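Local coordinates for putative immunoglobulin-blocking virulence protein (Mycoplasma mycoides subsp. capri, PDB 7ADK), which probably binds host immunoglobulins and blocks their action, serving the mycoplasma as a virulence factor, at residues A[259-270]-A[286-296]. Sequence-based numbering, arbitrary orientation.
Sequences INFLKSEAQKEY and WLIANLDQSKF
K263 reaches across from the loop to W286, and its ammonium group does two jobs there. K263 NZ sits over the six-membered ring of W286 in a cation-pi contact, 3.0 Å from its centroid and 16° off the ring normal. It also makes a weak hydrogen bond, 2.9 Å from K263 NZ to W286 O. The chain gets there because CG starts opposite the backbone N (chi1 179°) and a bend at chi2 follows, bringing CE to the CZ3-CH2 rim of the indole while NZ goes on over the face. The same carbonyl is taken in its own plane, on a lone pair, by the side-chain amide of N290 (ND2 to W286 O 2.8 Å), so W286 O has two donors.

Further along, D292 divides its carboxylate between two partners. S264 N donates to D292 OD1 over 3.0 Å, arriving from above the carboxylate plane, whereas K295 NZ forms a salt bridge with D292 OD2 at 2.8 Å on the syn side. That ties the loop backbone to the 3-10 segment 293-295.

Among the apolar contacts, CB of Y270 comes in at the edge of the indole (Y270 CB to W286 CZ3 3.9 Å), and A266 CB lies near W286 CZ2. L287 CD1 fits between I259 CG1, 3.6 Å away, and K263 CD and CE. L262 puts CD2 against the ring of F296, which also meets F206. M252 and L253 of helix 247-253 pack on I259 and L287, and F277 meets W286.

The loop leading into helix 270-273 folds back on the C-terminal end of helix 280-288, where the ammonium group of K263 meets a carbonyl of the last turn. This is local loop-on-helix packing in a largely helical region, its centre about 45 Å from the centre of the chain.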
ATOM      1  N   ILE A 259     -33.552  10.620 -41.099  1.00 96.29           N
ATOM      2  CA  ILE A 259     -34.424  10.439 -39.909  1.00 96.29           C
ATOM      3  C   ILE A 259     -35.922  10.637 -40.167  1.00 96.29           C
ATOM      4  O   ILE A 259     -36.748   9.958 -39.560  1.00 96.29           O
ATOM      5  CB  ILE A 259     -33.947  11.327 -38.740  1.00 96.29           C
ATOM      6  CG1 ILE A 259     -34.700  11.090 -37.419  1.00 96.29           C
ATOM      7  CG2 ILE A 259     -34.067  12.822 -39.061  1.00 96.29           C
ATOM      8  CD1 ILE A 259     -34.560   9.715 -36.830  1.00 96.29           C
ATOM      9  N   ASN A 260     -36.294  11.518 -41.096  1.00 97.44           N
ATOM     10  CA  ASN A 260     -37.692  11.853 -41.330  1.00 97.44           C
ATOM     11  C   ASN A 260     -38.518  10.673 -41.869  1.00 97.44           C
ATOM     12  O   ASN A 260     -39.711  10.603 -41.610  1.00 97.44           O
ATOM     13  CB  ASN A 260     -37.764  13.071 -42.254  1.00 97.44           C
ATOM     14  CG  ASN A 260     -39.142  13.700 -42.230  1.00 97.44           C
ATOM     15  OD1 ASN A 260     -39.721  13.927 -41.185  1.00 97.44           O
ATOM     16  ND2 ASN A 260     -39.706  14.002 -43.359  1.00 97.44           N
ATOM     17  N   PHE A 261     -37.914   9.698 -42.549  1.00 96.22           N
ATOM     18  CA  PHE A 261     -38.639   8.524 -43.050  1.00 96.22           C
ATOM     19  C   PHE A 261     -39.029   7.495 -41.973  1.00 96.22           C
ATOM     20  O   PHE A 261     -39.764   6.556 -42.268  1.00 96.22           O
ATOM     21  CB  PHE A 261     -37.847   7.902 -44.203  1.00 96.22           C
ATOM     22  CG  PHE A 261     -37.828   8.771 -45.441  1.00 96.22           C
ATOM     23  CD1 PHE A 261     -39.012   8.953 -46.171  1.00 96.22           C
ATOM     24  CD2 PHE A 261     -36.653   9.425 -45.849  1.00 96.22           C
ATOM     25  CE1 PHE A 261     -39.020   9.773 -47.310  1.00 96.22           C
ATOM     26  CE2 PHE A 261     -36.656  10.235 -46.994  1.00 96.22           C
ATOM     27  CZ  PHE A 261     -37.840  10.409 -47.724  1.00 96.22           C
ATOM     28  N   LEU A 262     -38.566   7.665 -40.727  1.00 91.09           N
ATOM     29  CA  LEU A 262     -38.749   6.730 -39.603  1.00 91.09           C
ATOM     30  C   LEU A 262     -39.269   7.478 -38.356  1.00 91.09           C
ATOM     31  O   LEU A 262     -38.667   7.430 -37.288  1.00 91.09           O
ATOM     32  CB  LEU A 262     -37.450   5.916 -39.358  1.00 91.09           C
ATOM     33  CG  LEU A 262     -36.899   5.123 -40.568  1.00 91.09           C
ATOM     34  CD1 LEU A 262     -35.789   5.876 -41.309  1.00 91.09           C
ATOM     35  CD2 LEU A 262     -36.287   3.798 -40.128  1.00 91.09           C
ATOM     36  N   LYS A 263     -40.342   8.261 -38.515  1.00 93.43           N
ATOM     37  CA  LYS A 263     -40.789   9.302 -37.564  1.00 93.43           C
ATOM     38  C   LYS A 263     -42.325   9.410 -37.423  1.00 93.43           C
ATOM     39  O   LYS A 263     -42.843  10.419 -36.956  1.00 93.43           O
ATOM     40  CB  LYS A 263     -40.048  10.595 -37.962  1.00 93.43           C
ATOM     41  CG  LYS A 263     -40.298  11.886 -37.186  1.00 93.43           C
ATOM     42  CD  LYS A 263     -40.250  11.794 -35.659  1.00 93.43           C
ATOM     43  CE  LYS A 263     -40.326  13.239 -35.161  1.00 93.43           C
ATOM     44  NZ  LYS A 263     -40.524  13.376 -33.720  1.00 93.43           N
ATOM     45  N   SER A 264     -43.070   8.360 -37.772  1.00 95.71           N
ATOM     46  CA  SER A 264     -44.536   8.236 -37.609  1.00 95.71           C
ATOM     47  C   SER A 264     -45.358   9.389 -38.230  1.00 95.71           C
ATOM     48  O   SER A 264     -45.023   9.892 -39.295  1.00 95.71           O
ATOM     49  CB  SER A 264     -44.880   7.907 -36.146  1.00 95.71           C
ATOM     50  OG  SER A 264     -44.780   9.010 -35.282  1.00 95.71           O
ATOM     51  N   GLU A 265     -46.459   9.834 -37.619  1.00101.27           N
ATOM     52  CA  GLU A 265     -47.240  11.010 -38.039  1.00101.27           C
ATOM     53  C   GLU A 265     -46.533  12.337 -37.713  1.00101.27           C
ATOM     54  O   GLU A 265     -46.779  13.348 -38.367  1.00101.27           O
ATOM     55  CB  GLU A 265     -48.642  10.912 -37.415  1.00101.27           C
ATOM     56  CG  GLU A 265     -49.600  12.104 -37.593  1.00101.27           C
ATOM     57  CD  GLU A 265     -49.545  13.176 -36.483  1.00101.27           C
ATOM     58  OE1 GLU A 265     -48.559  13.290 -35.756  1.00101.27           O
ATOM     59  OE2 GLU A 265     -50.517  13.912 -36.305  1.00101.27           O
ATOM     60  N   ALA A 266     -45.579  12.322 -36.782  1.00100.61           N
ATOM     61  CA  ALA A 266     -44.790  13.490 -36.414  1.00100.61           C
ATOM     62  C   ALA A 266     -43.879  14.011 -37.547  1.00100.61           C
ATOM     63  O   ALA A 266     -43.260  15.056 -37.390  1.00100.61           O
ATOM     64  CB  ALA A 266     -44.014  13.157 -35.144  1.00100.61           C
ATOM     65  N   GLN A 267     -43.834  13.332 -38.693  1.00100.44           N
ATOM     66  CA  GLN A 267     -43.306  13.837 -39.961  1.00100.44           C
ATOM     67  C   GLN A 267     -43.909  15.177 -40.407  1.00100.44           C
ATOM     68  O   GLN A 267     -43.205  15.971 -41.026  1.00100.44           O
ATOM     69  CB  GLN A 267     -43.594  12.811 -41.063  1.00100.44           C
ATOM     70  CG  GLN A 267     -42.736  11.556 -40.949  1.00100.44           C
ATOM     71  CD  GLN A 267     -43.048  10.571 -42.067  1.00100.44           C
ATOM     72  OE1 GLN A 267     -42.548  10.653 -43.174  1.00100.44           O
ATOM     73  NE2 GLN A 267     -43.938   9.638 -41.856  1.00100.44           N
ATOM     74  N   LYS A 268     -45.185  15.468 -40.112  1.00102.68           N
ATOM     75  CA  LYS A 268     -45.766  16.789 -40.386  1.00102.68           C
ATOM     76  C   LYS A 268     -45.270  17.850 -39.400  1.00102.68           C
ATOM     77  O   LYS A 268     -45.056  18.992 -39.784  1.00102.68           O
ATOM     78  CB  LYS A 268     -47.301  16.704 -40.423  1.00102.68           C
ATOM     79  CG  LYS A 268     -47.803  16.007 -41.697  1.00102.68           C
ATOM     80  CD  LYS A 268     -49.303  16.188 -41.947  1.00102.68           C
ATOM     81  CE  LYS A 268     -50.212  15.443 -40.968  1.00102.68           C
ATOM     82  NZ  LYS A 268     -50.343  14.009 -41.304  1.00102.68           N
ATOM     83  N   GLU A 269     -45.094  17.508 -38.124  1.00102.08           N
ATOM     84  CA  GLU A 269     -44.634  18.456 -37.095  1.00102.08           C
ATOM     85  C   GLU A 269     -43.120  18.721 -37.142  1.00102.08           C
ATOM     86  O   GLU A 269     -42.685  19.842 -36.891  1.00102.08           O
ATOM     87  CB  GLU A 269     -45.032  17.954 -35.698  1.00102.08           C
ATOM     88  CG  GLU A 269     -46.540  18.039 -35.423  1.00102.08           C
ATOM     89  CD  GLU A 269     -46.870  17.873 -33.935  1.00102.08           C
ATOM     90  OE1 GLU A 269     -46.396  16.910 -33.301  1.00102.08           O
ATOM     91  OE2 GLU A 269     -47.627  18.691 -33.379  1.00102.08           O
ATOM     92  N   TYR A 270     -42.309  17.713 -37.472  1.00 98.29           N
ATOM     93  CA  TYR A 270     -40.848  17.748 -37.395  1.00 98.29           C
ATOM     94  C   TYR A 270     -40.169  18.918 -38.129  1.00 98.29           C
ATOM     95  O   TYR A 270     -39.384  19.612 -37.481  1.00 98.29           O
ATOM     96  CB  TYR A 270     -40.284  16.386 -37.824  1.00 98.29           C
ATOM     97  CG  TYR A 270     -38.787  16.366 -38.082  1.00 98.29           C
ATOM     98  CD1 TYR A 270     -37.862  16.154 -37.043  1.00 98.29           C
ATOM     99  CD2 TYR A 270     -38.310  16.581 -39.386  1.00 98.29           C
ATOM    100  CE1 TYR A 270     -36.481  16.171 -37.303  1.00 98.29           C
ATOM    101  CE2 TYR A 270     -36.935  16.608 -39.652  1.00 98.29           C
ATOM    102  CZ  TYR A 270     -36.013  16.403 -38.611  1.00 98.29           C
ATOM    103  OH  TYR A 270     -34.686  16.413 -38.870  1.00 98.29           O
ATOM    104  N   TRP A 286     -37.396  13.766 -28.454  1.00 86.63           N
ATOM    105  CA  TRP A 286     -38.619  13.853 -29.243  1.00 86.63           C
ATOM    106  C   TRP A 286     -38.543  13.008 -30.522  1.00 86.63           C
ATOM    107  O   TRP A 286     -39.583  12.695 -31.098  1.00 86.63           O
ATOM    108  CB  TRP A 286     -38.971  15.331 -29.488  1.00 86.63           C
ATOM    109  CG  TRP A 286     -40.290  15.631 -30.124  1.00 86.63           C
ATOM    110  CD1 TRP A 286     -41.478  15.743 -29.494  1.00 86.63           C
ATOM    111  CD2 TRP A 286     -40.575  15.883 -31.528  1.00 86.63           C
ATOM    112  NE1 TRP A 286     -42.479  15.925 -30.421  1.00 86.63           N
ATOM    113  CE2 TRP A 286     -41.983  15.972 -31.697  1.00 86.63           C
ATOM    114  CE3 TRP A 286     -39.785  16.079 -32.676  1.00 86.63           C
ATOM    115  CZ2 TRP A 286     -42.578  16.123 -32.952  1.00 86.63           C
ATOM    116  CZ3 TRP A 286     -40.373  16.319 -33.929  1.00 86.63           C
ATOM    117  CH2 TRP A 286     -41.765  16.295 -34.079  1.00 86.63           C
ATOM    118  N   LEU A 287     -37.369  12.570 -30.985  1.00 82.88           N
ATOM    119  CA  LEU A 287     -37.274  11.571 -32.060  1.00 82.88           C
ATOM    120  C   LEU A 287     -37.629  10.178 -31.533  1.00 82.88           C
ATOM    121  O   LEU A 287     -38.607   9.606 -31.983  1.00 82.88           O
ATOM    122  CB  LEU A 287     -35.908  11.587 -32.775  1.00 82.88           C
ATOM    123  CG  LEU A 287     -35.643  12.634 -33.862  1.00 82.88           C
ATOM    124  CD1 LEU A 287     -36.739  12.665 -34.905  1.00 82.88           C
ATOM    125  CD2 LEU A 287     -35.460  14.033 -33.333  1.00 82.88           C
ATOM    126  N   ILE A 288     -36.913   9.655 -30.544  1.00 80.91           N
ATOM    127  CA  ILE A 288     -37.164   8.323 -29.973  1.00 80.91           C
ATOM    128  C   ILE A 288     -38.604   8.163 -29.469  1.00 80.91           C
ATOM    129  O   ILE A 288     -39.229   7.147 -29.755  1.00 80.91           O
ATOM    130  CB  ILE A 288     -36.129   7.973 -28.875  1.00 80.91           C
ATOM    131  CG1 ILE A 288     -36.139   8.938 -27.676  1.00 80.91           C
ATOM    132  CG2 ILE A 288     -34.738   7.922 -29.492  1.00 80.91           C
ATOM    133  CD1 ILE A 288     -35.061   8.712 -26.624  1.00 80.91           C
ATOM    134  N   ALA A 289     -39.189   9.174 -28.820  1.00 83.36           N
ATOM    135  CA  ALA A 289     -40.579   9.136 -28.367  1.00 83.36           C
ATOM    136  C   ALA A 289     -41.638   9.239 -29.495  1.00 83.36           C
ATOM    137  O   ALA A 289     -42.831   9.221 -29.204  1.00 83.36           O
ATOM    138  CB  ALA A 289     -40.765  10.211 -27.307  1.00 83.36           C
ATOM    139  N   ASN A 290     -41.235   9.350 -30.771  1.00 83.54           N
ATOM    140  CA  ASN A 290     -42.098   9.439 -31.953  1.00 83.54           C
ATOM    141  C   ASN A 290     -41.645   8.591 -33.162  1.00 83.54           C
ATOM    142  O   ASN A 290     -42.186   8.768 -34.248  1.00 83.54           O
ATOM    143  CB  ASN A 290     -42.211  10.906 -32.357  1.00 83.54           C
ATOM    144  CG  ASN A 290     -42.971  11.778 -31.386  1.00 83.54           C
ATOM    145  OD1 ASN A 290     -44.180  11.859 -31.389  1.00 83.54           O
ATOM    146  ND2 ASN A 290     -42.290  12.525 -30.585  1.00 83.54           N
ATOM    147  N   LEU A 291     -40.675   7.683 -33.008  1.00 84.46           N
ATOM    148  CA  LEU A 291     -40.297   6.666 -33.998  1.00 84.46           C
ATOM    149  C   LEU A 291     -41.444   5.647 -34.186  1.00 84.46           C
ATOM    150  O   LEU A 291     -42.044   5.213 -33.206  1.00 84.46           O
ATOM    151  CB  LEU A 291     -39.015   5.946 -33.506  1.00 84.46           C
ATOM    152  CG  LEU A 291     -37.729   6.217 -34.301  1.00 84.46           C
ATOM    153  CD1 LEU A 291     -37.236   7.647 -34.189  1.00 84.46           C
ATOM    154  CD2 LEU A 291     -36.595   5.326 -33.826  1.00 84.46           C
ATOM    155  N   ASP A 292     -41.718   5.201 -35.411  1.00 89.98           N
ATOM    156  CA  ASP A 292     -42.645   4.101 -35.707  1.00 89.98           C
ATOM    157  C   ASP A 292     -41.957   2.732 -35.852  1.00 89.98           C
ATOM    158  O   ASP A 292     -41.241   2.458 -36.814  1.00 89.98           O
ATOM    159  CB  ASP A 292     -43.582   4.428 -36.893  1.00 89.98           C
ATOM    160  CG  ASP A 292     -42.961   4.983 -38.188  1.00 89.98           C
ATOM    161  OD1 ASP A 292     -41.913   5.662 -38.142  1.00 89.98           O
ATOM    162  OD2 ASP A 292     -43.619   4.885 -39.250  1.00 89.98           O
ATOM    163  N   GLN A 293     -42.256   1.832 -34.909  1.00 85.70           N
ATOM    164  CA  GLN A 293     -41.761   0.455 -34.834  1.00 85.70           C
ATOM    165  C   GLN A 293     -41.933  -0.328 -36.147  1.00 85.70           C
ATOM    166  O   GLN A 293     -41.086  -1.143 -36.514  1.00 85.70           O
ATOM    167  CB  GLN A 293     -42.480  -0.224 -33.651  1.00 85.70           C
ATOM    168  CG  GLN A 293     -42.272  -1.742 -33.580  1.00 85.70           C
ATOM    169  CD  GLN A 293     -42.560  -2.395 -32.237  1.00 85.70           C
ATOM    170  OE1 GLN A 293     -42.846  -1.772 -31.230  1.00 85.70           O
ATOM    171  NE2 GLN A 293     -42.480  -3.689 -32.158  1.00 85.70           N
ATOM    172  N   SER A 294     -43.003  -0.057 -36.889  1.00 87.56           N
ATOM    173  CA  SER A 294     -43.346  -0.701 -38.157  1.00 87.56           C
ATOM    174  C   SER A 294     -42.348  -0.463 -39.295  1.00 87.56           C
ATOM    175  O   SER A 294     -42.359  -1.220 -40.262  1.00 87.56           O
ATOM    176  CB  SER A 294     -44.742  -0.255 -38.569  1.00 87.56           C
ATOM    177  OG  SER A 294     -44.844   1.137 -38.508  1.00 87.56           O
ATOM    178  N   LYS A 295     -41.445   0.521 -39.194  1.00 87.41           N
ATOM    179  CA  LYS A 295     -40.413   0.806 -40.215  1.00 87.41           C
ATOM    180  C   LYS A 295     -39.159  -0.069 -40.129  1.00 87.41           C
ATOM    181  O   LYS A 295     -38.322  -0.023 -41.026  1.00 87.41           O
ATOM    182  CB  LYS A 295     -40.033   2.295 -40.143  1.00 87.41           C
ATOM    183  CG  LYS A 295     -41.177   3.198 -40.617  1.00 87.41           C
ATOM    184  CD  LYS A 295     -41.388   3.194 -42.142  1.00 87.41           C
ATOM    185  CE  LYS A 295     -42.755   3.759 -42.538  1.00 87.41           C
ATOM    186  NZ  LYS A 295     -43.020   5.087 -41.947  1.00 87.41           N
ATOM    187  N   PHE A 296     -38.989  -0.850 -39.067  1.00 84.01           N
ATOM    188  CA  PHE A 296     -37.702  -1.467 -38.725  1.00 84.01           C
ATOM    189  C   PHE A 296     -37.556  -2.949 -39.095  1.00 84.01           C
ATOM    190  O   PHE A 296     -36.604  -3.601 -38.683  1.00 84.01           O
ATOM    191  CB  PHE A 296     -37.363  -1.146 -37.271  1.00 84.01           C
ATOM    192  CG  PHE A 296     -37.124   0.323 -37.025  1.00 84.01           C
ATOM    193  CD1 PHE A 296     -35.904   0.895 -37.410  1.00 84.01           C
ATOM    194  CD2 PHE A 296     -38.123   1.124 -36.450  1.00 84.01           C
ATOM    195  CE1 PHE A 296     -35.689   2.267 -37.222  1.00 84.01           C
ATOM    196  CE2 PHE A 296     -37.899   2.493 -36.242  1.00 84.01           C
ATOM    197  CZ  PHE A 296     -36.679   3.067 -36.631  1.00 84.01           C
TER